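Local coordinates for protein Beta/alpha-amylase (Paenibacillus polymyxa, PDB 3VOC) that removes successive maltose units from the non-reducing ends of starch chains through this calcium-binding beta-amylase domain, part of a larger precursor that also yields an alpha-amylase, at residues R355-N360 against Y381-L387; N209-G213 against A240-D244; W44-E48 against Q132-L136. All blocks are in the same frame, centred on the assembly; numbering follows the deposited sequence.

Contact 1: residues R355-N360 against Y381-L387; sequences RLNGEN and YHGFTLL
Asn360 and Leu387 grip each other by a two-bond clasp: Leu387 N donates to Asn360 OD1 (2.8 Å), and Asn360 ND2 donates to Leu387 O (2.8 Å), both acceptors being met on a lone pair in the carbonyl plane. Chi1 of 51° sets the Asn360 amide between its own N and carbonyl carbon, facing Leu387; ND2 also reaches Leu362 O. Before this clasp the parallel strands 356-359 and 383-386 are tied by His382 N to Leu356 O, Gly358 N to Gly383 O and Thr385 N to Gly358 O. Leu356 CB sits over the centre of the Tyr381 ring, 3.8 Å from its centroid, while the ring edge fills the place beside Gly358 where a CB would clash with Tyr381 CE1. At the other end the Arg355 guanidinium lies over one face of His382, the planes 32° apart; Asp5 binds both residues and Asp318 takes Arg355 NE. Further out, a water donates to Glu359 OE2 (2.6 Å) and meets Thr385 OG1, and Lys279 forms a salt bridge with the same carboxylate oxygen. The strands are the seventh and eighth of the TIM barrel, joined through helix 367-378 as a beta-alpha-beta unit. Glu359, the proton acceptor by similarity, thus has OE2 held by a lysine and a water, while the clasp steadies the neighbouring Asn360, probably a substrate-binding residue.

Contact 2: residues N209-G213 against A240-D244; sequences NAAWG and AYGKD
Trp212, at the C-terminal end of helix 205-212, lays its indole against the first turn of helix 240-268, a helix-to-helix contact on the periphery of the family 14 TIM-barrel domain, about 30 Å from the centre of the chain. The aromatic and CH-pi contacts all use one indole face. Tyr241 CA stands almost straight above the five-membered ring, 3.6 Å from its centroid, and the Tyr241 ring turns its edge to the six-membered ring in a T-shaped pair, the planes at 81° and the centroids 5.0 Å apart. Tyr241 CD1 leads that edge, 3.6 Å from Trp212 CZ3. With chi1 at 156°, Tyr241 CG lies roughly opposite its backbone N, which carries the phenol ring along the indole toward its six-membered end; OH then reaches Asn223 O. Apolar contact is slighter: Ala240 CB touches Trp212 CD1 (4.1 Å), and the same methyl also lies against the carbonyl oxygen of Ala211. Met198 of helix 188-202 packs against Trp212 and Asp244, and Phe194 against Tyr241, so a third helix joins the cluster. The polar contacts are two. A water bridges the backbones, donating to Trp212 O (2.6 Å) and accepting from Tyr241 N. Asp244 collects several partners: Lys201 forms a salt bridge with OD1 and Tyr202 OH a hydrogen bond with OD2, so its negative charge is probably well balanced. To these the indole adds its N-H: Trp212 NE1 donates to Asp244 OD2 (2.7 Å, 166° at the hydrogen), with OD2 close to the ring plane and receiving the bond on its anti lone pair.

Contact 3: residues W44-E48 against Q132-L136; sequences WGYVE and QYDEL. With CA (calcium ion), chain B.
Trp44 reaches from the short helix 44-47 to helix 127-144, and its indole meets three residues there. Its CB directs the ring toward that helix, with CG anti to the backbone N (chi1 -160°). At CG and CD1 the partner is Leu136, whose CD2 lies over the face of the five-membered ring, 3.8 Å from its centroid; the other methyl, CD1, touches Val47 CG2. Trp44 NE1 comes next and turns back to its own segment, donating to Glu48 OE1 (2.7 Å) in a straight bond that lies in the ring plane but meets the oxygen from above the carboxylate plane. Farther round the ring, CZ2 and CH2 pack on Gln132 CB, with Trp44 CH2 at 3.8 Å. CZ3, on the far rim, meets Tyr133 CE1, the leading atom of a tyrosine edge turned to the indole face in an offset T-shaped pair (planes at 84°). With Trp44 cut back to an alanine, a gap would probably open beside Leu136 and Gln132, and Glu48 OE1 would probably lose its indole donor, setting the carboxylate freer to turn. That matters because Glu48 is a calcium ligand: Glu48 OE2 binds the ion at 2.4 Å, while OE1 also accepts from a water that donates to Gln132 O and coordinates the metal. Helix 127-144 supplies Gln132 OE1 (2.3 Å) and Glu135 OE1 (2.2 Å), and Asp52 and Asn53 complete the site. The gathered acidic groups would probably repel one another without the ion between them. The arrangement is a calcium site of a family 14 beta-amylase, tying the segment after barrel strand 37-43 to helix 127-144.

Contacts 1 and 3 are buried, whereas contact 2 lies at the surface; their centres are well separated, 25 Å between contacts 1 and 3 and about 40 Å from either to contact 2. The three share no helix or strand. Contact 1 joins neighbouring barrel strands, so backbone bonds dominate, with side-chain polar groups at both ends, those at the C-terminal end including the probable catalytic Glu359. Contacts 2 and 3 both press a tryptophan from one helix against another, and in each the indole N-H binds a carboxylate. In contact 2 that acid belongs to the opposing helix and forms a salt bridge with a lysine; in contact 3 it belongs to the tryptophan's own segment and serves a metal.

Contact 1: residues R355-N360 against Y381-L387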
loop_
_atom_site.group_PDB
_atom_site.type_symbol
_atom_site.label_atom_id
_atom_site.label_comp_id
_atom_site.label_asym_id
_atom_site.label_seq_id
_atom_site.Cartn_x
_atom_site.Cartn_y
_atom_site.Cartn_z
ATOM N N ARG A 355 6.955 -6.717 12.745
ATOM C CA ARG A 355 6.671 -5.438 13.406
ATOM C C ARG A 355 5.490 -4.729 12.743
ATOM O O ARG A 355 5.472 -4.563 11.518
ATOM C CB ARG A 355 7.892 -4.530 13.361
ATOM C CG ARG A 355 9.101 -5.036 14.201
ATOM C CD ARG A 355 10.365 -4.271 13.861
ATOM N NE ARG A 355 10.178 -2.822 13.982
ATOM C CZ ARG A 355 10.384 -2.122 15.098
ATOM N NH1 ARG A 355 10.790 -2.721 16.215
ATOM N NH2 ARG A 355 10.195 -0.812 15.101
ATOM N N LEU A 356 4.525 -4.306 13.562
ATOM C CA LEU A 356 3.343 -3.591 13.087
ATOM C C LEU A 356 3.406 -2.075 13.266
ATOM O O LEU A 356 3.784 -1.562 14.329
ATOM C CB LEU A 356 2.093 -4.090 13.797
ATOM C CG LEU A 356 1.584 -5.470 13.436
ATOM C CD1 LEU A 356 0.776 -5.993 14.600
ATOM C CD2 LEU A 356 0.737 -5.456 12.134
ATOM N N ASN A 357 2.997 -1.381 12.210
ATOM C CA ASN A 357 2.713 0.058 12.254
ATOM C C ASN A 357 1.292 0.288 11.750
ATOM O O ASN A 357 0.795 -0.475 10.921
ATOM C CB ASN A 357 3.719 0.830 11.393
ATOM C CG ASN A 357 5.158 0.667 11.885
ATOM O OD1 ASN A 357 5.971 -0.008 11.250
ATOM N ND2 ASN A 357 5.474 1.286 13.025
ATOM N N GLY A 358 0.642 1.338 12.239
ATOM C CA GLY A 358 -0.786 1.541 11.987
ATOM C C GLY A 358 -1.132 2.902 11.413
ATOM O O GLY A 358 -0.353 3.854 11.528
ATOM N N GLU A 359 -2.301 2.982 10.779
ATOM C CA GLU A 359 -2.807 4.237 10.217
ATOM C C GLU A 359 -4.309 4.193 10.341
ATOM O O GLU A 359 -4.880 3.113 10.417
ATOM C CB GLU A 359 -2.498 4.320 8.726
ATOM C CG GLU A 359 -1.041 4.487 8.398
ATOM C CD GLU A 359 -0.790 4.578 6.911
ATOM O OE1 GLU A 359 -1.746 4.529 6.120
ATOM O OE2 GLU A 359 0.381 4.705 6.539
ATOM N N ASN A 360 -4.945 5.359 10.342
ATOM C CA ASN A 360 -6.397 5.439 10.108
ATOM C C ASN A 360 -6.648 5.426 8.603
ATOM O O ASN A 360 -5.817 5.949 7.828
ATOM C CB ASN A 360 -6.994 6.717 10.719
ATOM C CG ASN A 360 -6.244 7.971 10.292
ATOM O OD1 ASN A 360 -5.016 8.011 10.354
ATOM N ND2 ASN A 360 -6.976 8.995 9.850
ATOM N N TYR A 381 1.773 -2.406 18.693
ATOM C CA TYR A 381 2.214 -1.584 17.552
ATOM C C TYR A 381 3.462 -0.766 17.873
ATOM O O TYR A 381 3.648 -0.311 19.017
ATOM C CB TYR A 381 1.081 -0.674 17.054
ATOM C CG TYR A 381 0.158 -1.343 16.051
ATOM C CD1 TYR A 381 0.043 -0.840 14.746
ATOM C CD2 TYR A 381 -0.595 -2.471 16.397
ATOM C CE1 TYR A 381 -0.799 -1.438 13.816
ATOM C CE2 TYR A 381 -1.458 -3.085 15.459
ATOM C CZ TYR A 381 -1.540 -2.553 14.165
ATOM O OH TYR A 381 -2.347 -3.133 13.207
ATOM N N HIS A 382 4.327 -0.616 16.869
ATOM C CA HIS A 382 5.566 0.135 17.005
ATOM C C HIS A 382 5.388 1.575 16.540
ATOM O O HIS A 382 6.233 2.426 16.765
ATOM C CB HIS A 382 6.701 -0.556 16.225
ATOM C CG HIS A 382 7.050 -1.905 16.769
ATOM N ND1 HIS A 382 7.972 -2.084 17.780
ATOM C CD2 HIS A 382 6.569 -3.134 16.473
ATOM C CE1 HIS A 382 8.062 -3.373 18.063
ATOM N NE2 HIS A 382 7.207 -4.029 17.294
ATOM N N GLY A 383 4.272 1.857 15.901
ATOM C CA GLY A 383 4.043 3.202 15.409
ATOM C C GLY A 383 2.615 3.350 14.970
ATOM O O GLY A 383 1.923 2.360 14.670
ATOM N N PHE A 384 2.171 4.595 14.977
ATOM C CA PHE A 384 0.899 4.951 14.390
ATOM C C PHE A 384 1.097 6.256 13.642
ATOM O O PHE A 384 1.674 7.208 14.195
ATOM C CB PHE A 384 -0.221 5.120 15.440
ATOM C CG PHE A 384 -1.532 5.493 14.816
ATOM C CD1 PHE A 384 -2.337 4.511 14.234
ATOM C CD2 PHE A 384 -1.918 6.825 14.716
ATOM C CE1 PHE A 384 -3.521 4.848 13.604
ATOM C CE2 PHE A 384 -3.089 7.173 14.083
ATOM C CZ PHE A 384 -3.892 6.187 13.521
ATOM N N THR A 385 0.613 6.302 12.401
ATOM C CA THR A 385 0.603 7.537 11.621
ATOM C C THR A 385 -0.827 8.045 11.408
ATOM O O THR A 385 -1.677 7.334 10.855
ATOM C CB THR A 385 1.282 7.363 10.249
ATOM O OG1 THR A 385 2.618 6.899 10.432
ATOM C CG2 THR A 385 1.348 8.711 9.516
ATOM N N LEU A 386 -1.083 9.286 11.816
ATOM C CA LEU A 386 -2.399 9.887 11.604
ATOM C C LEU A 386 -2.536 10.594 10.252
ATOM O O LEU A 386 -1.735 11.478 9.916
ATOM C CB LEU A 386 -2.763 10.853 12.747
ATOM C CG LEU A 386 -4.254 11.239 12.549
ATOM C CD1 LEU A 386 -5.207 10.245 13.192
ATOM C CD2 LEU A 386 -4.543 12.591 13.035
ATOM N N LEU A 387 -3.531 10.190 9.460
ATOM C CA LEU A 387 -3.873 10.911 8.233
ATOM C C LEU A 387 -4.975 11.918 8.544
ATOM O O LEU A 387 -6.016 11.514 9.074
ATOM C CB LEU A 387 -4.377 9.933 7.163
ATOM C CG LEU A 387 -3.297 9.146 6.409
ATOM C CD1 LEU A 387 -2.703 8.015 7.258
ATOM C CD2 LEU A 387 -3.852 8.594 5.084
HETATM O O HOH W 1 2.407 5.119 8.055
#

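Contact 2: residues N209-G213 against A240-D244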
loop_
_atom_site.group_PDB
_atom_site.type_symbol
_atom_site.label_atom_id
_atom_site.label_comp_id
_atom_site.label_asym_id
_atom_site.label_seq_id
_atom_site.Cartn_x
_atom_site.Cartn_y
_atom_site.Cartn_z
ATOM N N ASN A 209 -4.903 -29.973 -17.112
ATOM C CA ASN A 209 -6.231 -30.596 -17.161
ATOM C C ASN A 209 -6.412 -31.651 -16.061
ATOM O O ASN A 209 -7.469 -31.715 -15.434
ATOM C CB ASN A 209 -6.478 -31.246 -18.529
ATOM C CG ASN A 209 -6.892 -30.239 -19.604
ATOM O OD1 ASN A 209 -7.402 -29.146 -19.317
ATOM N ND2 ASN A 209 -6.689 -30.621 -20.860
ATOM N N ALA A 210 -5.383 -32.468 -15.840
ATOM C CA ALA A 210 -5.420 -33.510 -14.798
ATOM C C ALA A 210 -5.667 -32.909 -13.412
ATOM O O ALA A 210 -6.425 -33.456 -12.608
ATOM C CB ALA A 210 -4.119 -34.332 -14.803
ATOM N N ALA A 211 -5.035 -31.764 -13.148
ATOM C CA ALA A 211 -5.153 -31.105 -11.847
ATOM C C ALA A 211 -6.471 -30.370 -11.683
ATOM O O ALA A 211 -6.998 -30.276 -10.556
ATOM C CB ALA A 211 -4.005 -30.133 -11.642
ATOM N N TRP A 212 -6.993 -29.820 -12.779
ATOM C CA TRP A 212 -8.168 -28.966 -12.682
ATOM C C TRP A 212 -9.492 -29.626 -13.059
ATOM O O TRP A 212 -10.543 -29.077 -12.764
ATOM C CB TRP A 212 -8.013 -27.742 -13.565
ATOM C CG TRP A 212 -7.004 -26.745 -13.117
ATOM C CD1 TRP A 212 -6.319 -26.712 -11.928
ATOM C CD2 TRP A 212 -6.590 -25.598 -13.854
ATOM N NE1 TRP A 212 -5.487 -25.605 -11.895
ATOM C CE2 TRP A 212 -5.638 -24.906 -13.062
ATOM C CE3 TRP A 212 -6.937 -25.079 -15.105
ATOM C CZ2 TRP A 212 -5.017 -23.725 -13.495
ATOM C CZ3 TRP A 212 -6.305 -23.914 -15.544
ATOM C CH2 TRP A 212 -5.360 -23.251 -14.735
ATOM N N GLY A 213 -9.435 -30.768 -13.736
ATOM C CA GLY A 213 -10.662 -31.450 -14.210
ATOM C C GLY A 213 -11.182 -30.839 -15.494
ATOM O O GLY A 213 -12.330 -31.058 -15.893
ATOM N N ALA A 240 -9.994 -26.538 -7.695
ATOM C CA ALA A 240 -8.551 -26.585 -7.879
ATOM C C ALA A 240 -8.125 -25.406 -8.761
ATOM O O ALA A 240 -7.161 -24.709 -8.444
ATOM C CB ALA A 240 -8.117 -27.924 -8.476
ATOM N N TYR A 241 -8.877 -25.155 -9.833
ATOM C CA TYR A 241 -8.546 -24.049 -10.738
ATOM C C TYR A 241 -8.551 -22.709 -9.997
ATOM O O TYR A 241 -7.618 -21.911 -10.119
ATOM C CB TYR A 241 -9.525 -23.988 -11.919
ATOM C CG TYR A 241 -9.598 -22.599 -12.532
ATOM C CD1 TYR A 241 -8.587 -22.133 -13.385
ATOM C CD2 TYR A 241 -10.673 -21.749 -12.253
ATOM C CE1 TYR A 241 -8.640 -20.833 -13.933
ATOM C CE2 TYR A 241 -10.733 -20.451 -12.792
ATOM C CZ TYR A 241 -9.717 -20.003 -13.621
ATOM O OH TYR A 241 -9.808 -18.729 -14.152
ATOM N N GLY A 242 -9.619 -22.463 -9.245
ATOM C CA GLY A 242 -9.784 -21.193 -8.533
ATOM C C GLY A 242 -8.699 -20.952 -7.499
ATOM O O GLY A 242 -8.210 -19.821 -7.351
ATOM N N LYS A 243 -8.310 -22.016 -6.795
ATOM C CA LYS A 243 -7.215 -21.933 -5.838
ATOM C C LYS A 243 -5.889 -21.670 -6.531
ATOM O O LYS A 243 -5.104 -20.875 -6.050
ATOM C CB LYS A 243 -7.115 -23.195 -4.964
ATOM C CG LYS A 243 -8.246 -23.334 -3.941
ATOM C CD LYS A 243 -8.228 -24.717 -3.266
ATOM C CE LYS A 243 -8.923 -24.680 -1.897
ATOM N NZ LYS A 243 -10.284 -24.054 -1.951
ATOM N N ASP A 244 -5.638 -22.350 -7.649
ATOM C CA ASP A 244 -4.449 -22.067 -8.444
ATOM C C ASP A 244 -4.424 -20.620 -8.940
ATOM O O ASP A 244 -3.377 -19.972 -8.909
ATOM C CB ASP A 244 -4.324 -23.034 -9.636
ATOM C CG ASP A 244 -3.470 -24.246 -9.316
ATOM O OD1 ASP A 244 -2.477 -24.107 -8.571
ATOM O OD2 ASP A 244 -3.766 -25.344 -9.829
HETATM O O HOH W 2 -10.709 -27.265 -10.905
#

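Contact 3: residues W44-E48 against Q132-L136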
loop_
_atom_site.group_PDB
_atom_site.type_symbol
_atom_site.label_atom_id
_atom_site.label_comp_id
_atom_site.label_asym_id
_atom_site.label_seq_id
_atom_site.Cartn_x
_atom_site.Cartn_y
_atom_site.Cartn_z
ATOM N N TRP A 44 7.048 9.763 -7.197
ATOM C CA TRP A 44 7.893 9.468 -8.351
ATOM C C TRP A 44 7.753 10.531 -9.449
ATOM O O TRP A 44 8.756 10.977 -10.043
ATOM C CB TRP A 44 7.563 8.080 -8.907
ATOM C CG TRP A 44 8.668 7.489 -9.760
ATOM C CD1 TRP A 44 9.952 7.997 -9.952
ATOM C CD2 TRP A 44 8.611 6.262 -10.494
ATOM N NE1 TRP A 44 10.661 7.158 -10.772
ATOM C CE2 TRP A 44 9.869 6.087 -11.117
ATOM C CE3 TRP A 44 7.608 5.285 -10.686
ATOM C CZ2 TRP A 44 10.150 4.985 -11.929
ATOM C CZ3 TRP A 44 7.894 4.189 -11.467
ATOM C CH2 TRP A 44 9.159 4.044 -12.090
ATOM N N GLY A 45 6.504 10.946 -9.688
ATOM C CA GLY A 45 6.166 11.935 -10.717
ATOM C C GLY A 45 6.797 13.300 -10.476
ATOM O O GLY A 45 6.958 14.071 -11.413
ATOM N N TYR A 46 7.139 13.591 -9.217
ATOM C CA TYR A 46 7.814 14.831 -8.847
ATOM C C TYR A 46 9.323 14.759 -9.020
ATOM O O TYR A 46 9.961 15.789 -9.253
ATOM C CB TYR A 46 7.566 15.176 -7.376
ATOM C CG TYR A 46 6.260 15.867 -7.047
ATOM C CD1 TYR A 46 5.206 15.902 -7.950
ATOM C CD2 TYR A 46 6.067 16.454 -5.784
ATOM C CE1 TYR A 46 3.984 16.524 -7.628
ATOM C CE2 TYR A 46 4.856 17.085 -5.455
ATOM C CZ TYR A 46 3.824 17.109 -6.375
ATOM O OH TYR A 46 2.622 17.707 -6.060
ATOM N N VAL A 47 9.902 13.574 -8.838
ATOM C CA VAL A 47 11.348 13.497 -8.652
ATOM C C VAL A 47 12.118 12.897 -9.826
ATOM O O VAL A 47 13.331 13.006 -9.869
ATOM C CB VAL A 47 11.744 12.755 -7.335
ATOM C CG1 VAL A 47 11.080 13.410 -6.123
ATOM C CG2 VAL A 47 11.376 11.251 -7.405
ATOM N N GLU A 48 11.426 12.249 -10.754
ATOM C CA GLU A 48 12.072 11.728 -11.960
ATOM C C GLU A 48 11.181 12.024 -13.176
ATOM O O GLU A 48 10.948 11.157 -14.011
ATOM C CB GLU A 48 12.370 10.225 -11.806
ATOM C CG GLU A 48 13.427 9.661 -12.774
ATOM C CD GLU A 48 13.663 8.159 -12.617
ATOM O OE1 GLU A 48 13.239 7.560 -11.591
ATOM O OE2 GLU A 48 14.285 7.558 -13.525
ATOM N N GLN A 132 13.781 0.030 -12.500
ATOM C CA GLN A 132 13.391 1.424 -12.242
ATOM C C GLN A 132 13.365 1.778 -10.748
ATOM O O GLN A 132 13.858 2.835 -10.362
ATOM C CB GLN A 132 12.057 1.773 -12.912
ATOM C CG GLN A 132 12.136 1.896 -14.445
ATOM C CD GLN A 132 13.099 2.979 -14.930
ATOM O OE1 GLN A 132 13.267 4.026 -14.295
ATOM N NE2 GLN A 132 13.723 2.730 -16.077
ATOM N N TYR A 133 12.821 0.898 -9.904
ATOM C CA TYR A 133 12.753 1.204 -8.471
ATOM C C TYR A 133 14.150 1.188 -7.861
ATOM O O TYR A 133 14.466 1.993 -6.998
ATOM C CB TYR A 133 11.861 0.212 -7.719
ATOM C CG TYR A 133 10.343 0.322 -7.962
ATOM C CD1 TYR A 133 9.817 0.866 -9.142
ATOM C CD2 TYR A 133 9.447 -0.183 -7.026
ATOM C CE1 TYR A 133 8.429 0.929 -9.347
ATOM C CE2 TYR A 133 8.061 -0.125 -7.226
ATOM C CZ TYR A 133 7.567 0.418 -8.395
ATOM O OH TYR A 133 6.208 0.451 -8.597
ATOM N N ASP A 134 14.973 0.247 -8.313
ATOM C CA ASP A 134 16.378 0.158 -7.872
ATOM C C ASP A 134 17.116 1.477 -8.158
ATOM O O ASP A 134 17.790 2.015 -7.271
ATOM C CB ASP A 134 17.053 -1.050 -8.554
ATOM C CG ASP A 134 18.451 -1.357 -8.009
ATOM O OD1 ASP A 134 18.798 -0.952 -6.884
ATOM O OD2 ASP A 134 19.200 -2.043 -8.726
ATOM N N GLU A 135 16.980 2.012 -9.376
ATOM C CA GLU A 135 17.591 3.308 -9.711
ATOM C C GLU A 135 17.057 4.446 -8.841
ATOM O O GLU A 135 17.814 5.329 -8.433
ATOM C CB GLU A 135 17.340 3.682 -11.175
ATOM C CG GLU A 135 17.925 2.702 -12.199
ATOM C CD GLU A 135 17.413 2.975 -13.603
ATOM O OE1 GLU A 135 16.257 3.443 -13.760
ATOM O OE2 GLU A 135 18.167 2.714 -14.561
ATOM N N LEU A 136 15.745 4.440 -8.590
ATOM C CA LEU A 136 15.121 5.512 -7.804
ATOM C C LEU A 136 15.569 5.448 -6.332
ATOM O O LEU A 136 15.841 6.485 -5.697
ATOM C CB LEU A 136 13.589 5.425 -7.920
ATOM C CG LEU A 136 12.764 6.377 -7.041
ATOM C CD1 LEU A 136 13.016 7.815 -7.471
ATOM C CD2 LEU A 136 11.289 6.040 -7.134
HETATM CA CA CA B . 15.110 5.375 -13.842
HETATM O O HOH W 3 14.429 5.245 -11.606
#